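PDB 5Z87: EmGH1 from Erythrobacter marinus, which probably hydrolyses beta-glucosidic bonds as a member of glycosyl hydrolase family 3, releasing glucose from short sugars. Local coordinates for residues Asp38-Arg46 / Ala218-Asn226; Cys531-Ala539 / Val578-Ser586. All coordinates share one frame; numbering follows the deposited sequence.

Contact 1 of 2, residues Asp38-Arg46 / Ala218-Asn226; sequences DRSLSPARR and APAEYLPAN
Tyr-222 reaches across to the segment Asp-38 to Arg-46 and shows how one aromatic side chain can tie a loop to the start of a helix. Its CB carries CG beside the backbone N and anti to the carbonyl carbon (chi1 -77°), which sends the ring towards Pro-43. The proline CG lies over one face, on the CE1 and CZ side, 3.9 Å from the centroid of the Tyr-222 ring, a CH-pi contact; on the same proline, CD lies 3.7 Å from Tyr-222 CE2. At the tip, OH donates to Leu-41 O (2.6 Å), which sits at the ring edge, and accepts from Arg-46 NH1 in a nearly straight bond (166°). That NH1 also forms a salt bridge with Asp-387. Beside the ring, extended Glu-221 lays CG on Pro-43 CD (3.5 Å), while its OE2 accepts a hydrogen bond from a water that also donates to Ser-40 O. Ser-42 OG accepts from Arg-45 N (3.1 Å) and so N-caps helix 43-51. The loop 218-226, between helix 201-216 and strand 229-235 of the family 3 TIM-barrel-type domain, thus meets the first turn of helix 43-51, with Phe-381 and Lys-382 of helix 366-382 also against Pro-43.

Contact 2 of 2, residues Cys531-Ala539 / Val578-Ser586; sequences CLGGNESTA and VLIHGRPLS
Leu-532 is bonded through both its N and its O to the neighbouring strand, where two parallel strands run to their C-terminal ends. Leu-532 N donates to Val-578 O (3.0 Å), its carbonyl O receives Ile-580 N (2.7 Å), and Gly-534 N follows on Ile-580 O (3.0 Å). CA-H...O contacts supplement this ladder, among them Gly-533 CA to Ile-580 O at 3.3 Å. Gly-533 adopts backbone angles (143/-114°) open to glycine, and its CA can lie close against that carbonyl.

Van der Waals contacts gather round the two glycines: Leu-585 CD1 rests 3.8 Å from Gly-533 C, and His-581 CB lies 3.5 Å from Gly-534 N.

Polar side chains organise the loops beyond the strands. Arg-583, its chain bent at chi3 (54°), presents NH1 to Thr-538 O at 2.8 Å; the acceptor lies in the guanidinium plane, whereas the donor stands above the carbonyl plane. Ala-539 CB covers one face of that guanidinium, and Pro-188, Arg-189 and Gly-550 supply carbonyls to its other nitrogens. Within the 578-586 segment His-581 ND1 donates to Arg-583 O, and NE2 goes on to Asp-599. Asn-535 OD1 accepts from Ser-537 N, an Asx turn, and also from Thr-538 N, which completes an Asx motif. A water joins Asn-535 O to Gly-582 N.

Strands 527-533 and 574-580 are adjacent in the six-stranded mixed sheet of the family 3 C-terminal domain, between 436-440 and 596-601, with helices 561-569 and 588-593 packed on the Leu-532 side.

How the contacts relate
The two contacts share no element of secondary structure and lie on opposite sides of the chain's centre, their own centres about 43 Å apart. Contact 1 is partly buried near the periphery of the N-terminal part, where a loop meets a helix start mainly through side chains that reach backbone carbonyls and one another: one tyrosine, a proline and a water-linked glutamate. Contact 2 is wholly buried in the C-terminal domain and begins as main-chain sheet bonding, with side-chain hydrogen bonding across the contact coming in the loops past the strand ends. An arginine bonds across each contact, but to a phenolic oxygen in contact 1 and to a backbone carbonyl in contact 2. The chemistry of each is consistent with its place in the fold.

Contact 1 of 2, residues Asp38-Arg46 / Ala218-Asn226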
loop_
_atom_site.group_PDB
_atom_site.type_symbol
_atom_site.label_atom_id
_atom_site.label_comp_id
_atom_site.label_asym_id
_atom_site.label_seq_id
_atom_site.Cartn_x
_atom_site.Cartn_y
_atom_site.Cartn_z
ATOM N N ASP A 38 -15.400 42.584 28.031
ATOM C CA ASP A 38 -14.697 43.654 27.335
ATOM C C ASP A 38 -14.447 43.233 25.886
ATOM O O ASP A 38 -13.565 42.409 25.610
ATOM C CB ASP A 38 -13.396 43.959 28.071
ATOM C CG ASP A 38 -12.627 45.095 27.446
ATOM O OD1 ASP A 38 -13.135 45.697 26.475
ATOM O OD2 ASP A 38 -11.506 45.384 27.923
ATOM N N ARG A 39 -15.205 43.815 24.953
ATOM C CA ARG A 39 -15.074 43.443 23.548
ATOM C C ARG A 39 -13.768 43.918 22.925
ATOM O O ARG A 39 -13.415 43.464 21.831
ATOM C CB ARG A 39 -16.234 44.007 22.736
ATOM C CG ARG A 39 -17.523 43.220 22.814
ATOM C CD ARG A 39 -18.376 43.495 21.571
ATOM N NE ARG A 39 -18.249 44.874 21.101
ATOM C CZ ARG A 39 -18.837 45.917 21.677
ATOM N NH1 ARG A 39 -18.653 47.132 21.186
ATOM N NH2 ARG A 39 -19.606 45.743 22.745
ATOM N N SER A 40 -13.066 44.846 23.568
ATOM C CA SER A 40 -11.781 45.290 23.057
ATOM C C SER A 40 -10.649 44.357 23.459
ATOM O O SER A 40 -9.534 44.503 22.944
ATOM C CB SER A 40 -11.481 46.711 23.548
ATOM O OG SER A 40 -11.041 46.695 24.898
ATOM N N LEU A 41 -10.903 43.415 24.364
ATOM C CA LEU A 41 -9.903 42.425 24.733
ATOM C C LEU A 41 -9.802 41.327 23.672
ATOM O O LEU A 41 -10.724 41.097 22.880
ATOM C CB LEU A 41 -10.247 41.795 26.079
ATOM C CG LEU A 41 -9.421 42.107 27.323
ATOM C CD1 LEU A 41 -9.835 41.160 28.442
ATOM C CD2 LEU A 41 -7.937 41.997 27.040
ATOM N N SER A 42 -8.666 40.633 23.682
ATOM C CA SER A 42 -8.447 39.539 22.749
ATOM C C SER A 42 -9.298 38.333 23.141
ATOM O O SER A 42 -9.622 38.149 24.319
ATOM C CB SER A 42 -6.975 39.132 22.720
ATOM O OG SER A 42 -6.670 38.343 23.855
ATOM N N PRO A 43 -9.681 37.502 22.163
ATOM C CA PRO A 43 -10.468 36.296 22.488
ATOM C C PRO A 43 -9.831 35.433 23.552
ATOM O O PRO A 43 -10.533 34.919 24.435
ATOM C CB PRO A 43 -10.548 35.567 21.139
ATOM C CG PRO A 43 -10.542 36.678 20.133
ATOM C CD PRO A 43 -9.632 37.758 20.713
ATOM N N ALA A 44 -8.508 35.264 23.490
ATOM C CA ALA A 44 -7.804 34.448 24.473
ATOM C C ALA A 44 -7.923 35.042 25.873
ATOM O O ALA A 44 -8.150 34.322 26.848
ATOM C CB ALA A 44 -6.332 34.310 24.062
ATOM N N ARG A 45 -7.780 36.360 25.993
ATOM C CA ARG A 45 -7.871 36.978 27.310
ATOM C C ARG A 45 -9.305 36.970 27.826
ATOM O O ARG A 45 -9.535 36.725 29.015
ATOM C CB ARG A 45 -7.275 38.382 27.260
ATOM C CG ARG A 45 -5.746 38.310 27.084
ATOM C CD ARG A 45 -5.080 39.662 26.880
ATOM N NE ARG A 45 -5.048 40.444 28.113
ATOM C CZ ARG A 45 -4.655 41.711 28.180
ATOM N NH1 ARG A 45 -4.255 42.341 27.081
ATOM N NH2 ARG A 45 -4.667 42.348 29.343
ATOM N N ARG A 46 -10.290 37.160 26.943
ATOM C CA ARG A 46 -11.675 37.043 27.387
ATOM C C ARG A 46 -11.989 35.621 27.821
ATOM O O ARG A 46 -12.746 35.414 28.778
ATOM C CB ARG A 46 -12.639 37.511 26.295
ATOM C CG ARG A 46 -12.465 38.983 25.934
ATOM C CD ARG A 46 -13.321 39.390 24.746
ATOM N NE ARG A 46 -14.739 39.312 25.077
ATOM C CZ ARG A 46 -15.724 39.575 24.226
ATOM N NH1 ARG A 46 -15.453 39.928 22.975
ATOM N NH2 ARG A 46 -16.984 39.471 24.626
ATOM N N ALA A 218 -9.248 36.645 6.012
ATOM C CA ALA A 218 -7.823 36.757 6.255
ATOM C C ALA A 218 -7.552 36.747 7.762
ATOM O O ALA A 218 -8.354 37.267 8.539
ATOM C CB ALA A 218 -7.294 38.039 5.618
ATOM N N PRO A 219 -6.439 36.151 8.202
ATOM C CA PRO A 219 -6.187 36.025 9.648
ATOM C C PRO A 219 -6.396 37.349 10.375
ATOM O O PRO A 219 -5.892 38.390 9.954
ATOM C CB PRO A 219 -4.721 35.583 9.720
ATOM C CG PRO A 219 -4.382 35.069 8.365
ATOM C CD PRO A 219 -5.273 35.766 7.390
ATOM N N ALA A 220 -7.160 37.305 11.468
ATOM C CA ALA A 220 -7.446 38.506 12.248
ATOM C C ALA A 220 -7.742 38.107 13.687
ATOM O O ALA A 220 -7.983 36.934 13.993
ATOM C CB ALA A 220 -8.615 39.308 11.653
ATOM N N GLU A 221 -7.719 39.104 14.581
ATOM C CA GLU A 221 -7.983 38.817 15.990
ATOM C C GLU A 221 -9.381 38.244 16.168
ATOM O O GLU A 221 -9.573 37.266 16.901
ATOM C CB GLU A 221 -7.801 40.078 16.837
ATOM C CG GLU A 221 -8.086 39.864 18.315
ATOM C CD GLU A 221 -7.959 41.131 19.168
ATOM O OE1 GLU A 221 -8.604 42.164 18.861
ATOM O OE2 GLU A 221 -7.224 41.081 20.170
ATOM N N TYR A 222 -10.358 38.824 15.474
ATOM C CA TYR A 222 -11.740 38.372 15.451
ATOM C C TYR A 222 -12.145 38.071 14.015
ATOM O O TYR A 222 -11.725 38.776 13.091
ATOM C CB TYR A 222 -12.690 39.453 16.028
ATOM C CG TYR A 222 -12.685 39.559 17.532
ATOM C CD1 TYR A 222 -13.584 38.823 18.301
ATOM C CD2 TYR A 222 -11.786 40.390 18.185
ATOM C CE1 TYR A 222 -13.585 38.910 19.678
ATOM C CE2 TYR A 222 -11.781 40.491 19.568
ATOM C CZ TYR A 222 -12.677 39.750 20.303
ATOM O OH TYR A 222 -12.663 39.842 21.668
ATOM N N LEU A 223 -12.987 37.051 13.835
ATOM C CA LEU A 223 -13.576 36.808 12.524
ATOM C C LEU A 223 -14.402 38.015 12.097
ATOM O O LEU A 223 -15.163 38.561 12.903
ATOM C CB LEU A 223 -14.479 35.572 12.531
ATOM C CG LEU A 223 -13.839 34.193 12.677
ATOM C CD1 LEU A 223 -14.828 33.150 12.189
ATOM C CD2 LEU A 223 -12.527 34.107 11.917
ATOM N N PRO A 224 -14.288 38.454 10.846
ATOM C CA PRO A 224 -15.231 39.448 10.330
ATOM C C PRO A 224 -16.646 38.897 10.362
ATOM O O PRO A 224 -16.889 37.706 10.573
ATOM C CB PRO A 224 -14.752 39.698 8.894
ATOM C CG PRO A 224 -13.318 39.205 8.881
ATOM C CD PRO A 224 -13.297 38.050 9.838
ATOM N N ALA A 225 -17.599 39.800 10.185
ATOM C CA ALA A 225 -18.990 39.394 10.062
ATOM C C ALA A 225 -19.162 38.454 8.873
ATOM O O ALA A 225 -18.494 38.578 7.842
ATOM C CB ALA A 225 -19.891 40.625 9.898
ATOM N N ASN A 226 -20.061 37.491 9.032
ATOM C CA ASN A 226 -20.449 36.593 7.947
ATOM C C ASN A 226 -19.311 35.659 7.524
ATOM O O ASN A 226 -19.258 35.204 6.376
ATOM C CB ASN A 226 -20.985 37.392 6.754
ATOM C CG ASN A 226 -22.304 38.085 7.073
ATOM O OD1 ASN A 226 -23.187 37.508 7.722
ATOM N ND2 ASN A 226 -22.440 39.327 6.630
HETATM O O HOH W 1 -6.997 43.380 21.709
#

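Contact 2 of 2, residues Cys531-Ala539 / Val578-Ser586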
loop_
_atom_site.group_PDB
_atom_site.type_symbol
_atom_site.label_atom_id
_atom_site.label_comp_id
_atom_site.label_asym_id
_atom_site.label_seq_id
_atom_site.Cartn_x
_atom_site.Cartn_y
_atom_site.Cartn_z
ATOM N N CYS A 531 -22.753 10.462 -21.296
ATOM C CA CYS A 531 -22.567 10.949 -19.927
ATOM C C CYS A 531 -22.404 9.735 -19.018
ATOM O O CYS A 531 -23.383 9.058 -18.686
ATOM C CB CYS A 531 -23.742 11.818 -19.502
ATOM S SG CYS A 531 -23.953 13.254 -20.575
ATOM N N LEU A 532 -21.158 9.460 -18.629
ATOM C CA LEU A 532 -20.793 8.231 -17.936
ATOM C C LEU A 532 -19.953 8.563 -16.700
ATOM O O LEU A 532 -19.597 9.719 -16.444
ATOM C CB LEU A 532 -20.027 7.289 -18.877
ATOM C CG LEU A 532 -20.499 7.169 -20.332
ATOM C CD1 LEU A 532 -19.409 6.580 -21.193
ATOM C CD2 LEU A 532 -21.730 6.307 -20.398
ATOM N N GLY A 533 -19.638 7.528 -15.924
ATOM C CA GLY A 533 -18.706 7.671 -14.820
ATOM C C GLY A 533 -19.092 6.830 -13.625
ATOM O O GLY A 533 -19.075 5.591 -13.681
ATOM N N GLY A 534 -19.440 7.501 -12.529
ATOM C CA GLY A 534 -19.910 6.843 -11.327
ATOM C C GLY A 534 -20.892 7.777 -10.660
ATOM O O GLY A 534 -21.165 8.862 -11.166
ATOM N N ASN A 535 -21.437 7.362 -9.521
ATOM C CA ASN A 535 -22.353 8.251 -8.813
ATOM C C ASN A 535 -22.047 8.193 -7.321
ATOM O O ASN A 535 -21.079 7.558 -6.877
ATOM C CB ASN A 535 -23.824 7.922 -9.133
ATOM C CG ASN A 535 -24.223 6.519 -8.724
ATOM O OD1 ASN A 535 -23.666 5.942 -7.790
ATOM N ND2 ASN A 535 -25.205 5.961 -9.424
ATOM N N GLU A 536 -22.905 8.862 -6.556
ATOM C CA GLU A 536 -22.766 9.019 -5.119
ATOM C C GLU A 536 -23.012 7.723 -4.368
ATOM O O GLU A 536 -22.818 7.692 -3.152
ATOM C CB GLU A 536 -23.722 10.123 -4.643
ATOM C CG GLU A 536 -23.328 11.532 -5.127
ATOM C CD GLU A 536 -23.784 11.870 -6.558
ATOM O OE1 GLU A 536 -23.554 13.027 -6.984
ATOM O OE2 GLU A 536 -24.357 10.996 -7.257
ATOM N N SER A 537 -23.412 6.654 -5.058
ATOM C CA SER A 537 -23.444 5.326 -4.459
ATOM C C SER A 537 -22.193 4.494 -4.757
ATOM O O SER A 537 -21.855 3.614 -3.963
ATOM C CB SER A 537 -24.680 4.552 -4.933
ATOM O OG SER A 537 -25.829 4.943 -4.218
ATOM N N THR A 538 -21.488 4.739 -5.867
ATOM C CA THR A 538 -20.307 3.926 -6.159
ATOM C C THR A 538 -19.023 4.516 -5.580
ATOM O O THR A 538 -18.069 3.767 -5.336
ATOM C CB THR A 538 -20.165 3.692 -7.669
ATOM O OG1 THR A 538 -20.046 4.931 -8.373
ATOM C CG2 THR A 538 -21.398 2.940 -8.192
ATOM N N ALA A 539 -18.985 5.826 -5.346
ATOM C CA ALA A 539 -17.973 6.473 -4.516
ATOM C C ALA A 539 -18.720 7.162 -3.381
ATOM O O ALA A 539 -19.490 8.102 -3.618
ATOM C CB ALA A 539 -17.137 7.478 -5.311
ATOM N N VAL A 578 -18.525 12.627 -21.705
ATOM C CA VAL A 578 -18.396 13.499 -20.536
ATOM C C VAL A 578 -18.408 12.615 -19.289
ATOM O O VAL A 578 -19.367 11.864 -19.061
ATOM C CB VAL A 578 -19.529 14.538 -20.472
ATOM C CG1 VAL A 578 -19.264 15.553 -19.354
ATOM C CG2 VAL A 578 -19.669 15.248 -21.799
ATOM N N LEU A 579 -17.359 12.705 -18.475
ATOM C CA LEU A 579 -17.259 11.878 -17.274
ATOM C C LEU A 579 -17.762 12.652 -16.055
ATOM O O LEU A 579 -17.292 13.759 -15.765
ATOM C CB LEU A 579 -15.822 11.403 -17.049
ATOM C CG LEU A 579 -15.242 10.452 -18.096
ATOM C CD1 LEU A 579 -13.771 10.255 -17.870
ATOM C CD2 LEU A 579 -15.942 9.129 -18.053
ATOM N N ILE A 580 -18.707 12.048 -15.342
ATOM C CA ILE A 580 -19.300 12.607 -14.137
ATOM C C ILE A 580 -19.199 11.530 -13.073
ATOM O O ILE A 580 -19.664 10.402 -13.292
ATOM C CB ILE A 580 -20.764 13.038 -14.368
ATOM C CG1 ILE A 580 -20.812 14.130 -15.443
ATOM C CG2 ILE A 580 -21.428 13.516 -13.065
ATOM C CD1 ILE A 580 -22.215 14.383 -16.015
ATOM N N HIS A 581 -18.581 11.863 -11.937
ATOM C CA HIS A 581 -18.084 10.850 -10.996
ATOM C C HIS A 581 -17.424 11.518 -9.789
ATOM O O HIS A 581 -17.029 12.687 -9.839
ATOM C CB HIS A 581 -17.061 9.929 -11.672
ATOM C CG HIS A 581 -15.898 10.669 -12.261
ATOM N ND1 HIS A 581 -14.625 10.611 -11.729
ATOM C CD2 HIS A 581 -15.816 11.493 -13.334
ATOM C CE1 HIS A 581 -13.809 11.353 -12.456
ATOM N NE2 HIS A 581 -14.507 11.910 -13.429
ATOM N N GLY A 582 -17.275 10.738 -8.713
ATOM C CA GLY A 582 -16.556 11.182 -7.530
ATOM C C GLY A 582 -15.054 10.920 -7.541
ATOM O O GLY A 582 -14.265 11.835 -7.779
ATOM N N ARG A 583 -14.646 9.685 -7.279
ATOM C CA ARG A 583 -13.218 9.343 -7.264
ATOM C C ARG A 583 -12.591 9.490 -8.650
ATOM O O ARG A 583 -13.282 9.415 -9.670
ATOM C CB ARG A 583 -13.027 7.909 -6.794
ATOM C CG ARG A 583 -13.713 6.912 -7.725
ATOM C CD ARG A 583 -13.237 5.488 -7.501
ATOM N NE ARG A 583 -13.361 5.088 -6.101
ATOM C CZ ARG A 583 -14.500 4.697 -5.541
ATOM N NH1 ARG A 583 -15.614 4.648 -6.269
ATOM N NH2 ARG A 583 -14.519 4.344 -4.258
ATOM N N PRO A 584 -11.275 9.673 -8.718
ATOM C CA PRO A 584 -10.593 9.531 -10.012
ATOM C C PRO A 584 -10.857 8.149 -10.577
ATOM O O PRO A 584 -10.724 7.145 -9.871
ATOM C CB PRO A 584 -9.114 9.728 -9.663
ATOM C CG PRO A 584 -9.119 10.493 -8.357
ATOM C CD PRO A 584 -10.329 9.972 -7.629
ATOM N N LEU A 585 -11.234 8.099 -11.858
ATOM C CA LEU A 585 -11.517 6.838 -12.542
ATOM C C LEU A 585 -10.476 6.558 -13.623
ATOM O O LEU A 585 -9.860 7.474 -14.174
ATOM C CB LEU A 585 -12.915 6.849 -13.168
ATOM C CG LEU A 585 -14.068 6.766 -12.159
ATOM C CD1 LEU A 585 -15.398 7.003 -12.828
ATOM C CD2 LEU A 585 -14.068 5.428 -11.439
ATOM N N SER A 586 -10.294 5.274 -13.937
ATOM C CA SER A 586 -9.313 4.832 -14.929
ATOM C C SER A 586 -10.059 4.157 -16.073
ATOM O O SER A 586 -10.088 2.919 -16.170
ATOM C CB SER A 586 -8.284 3.887 -14.317
ATOM O OG SER A 586 -7.492 4.591 -13.388
HETATM O O HOH W 2 -18.461 8.082 -8.536
#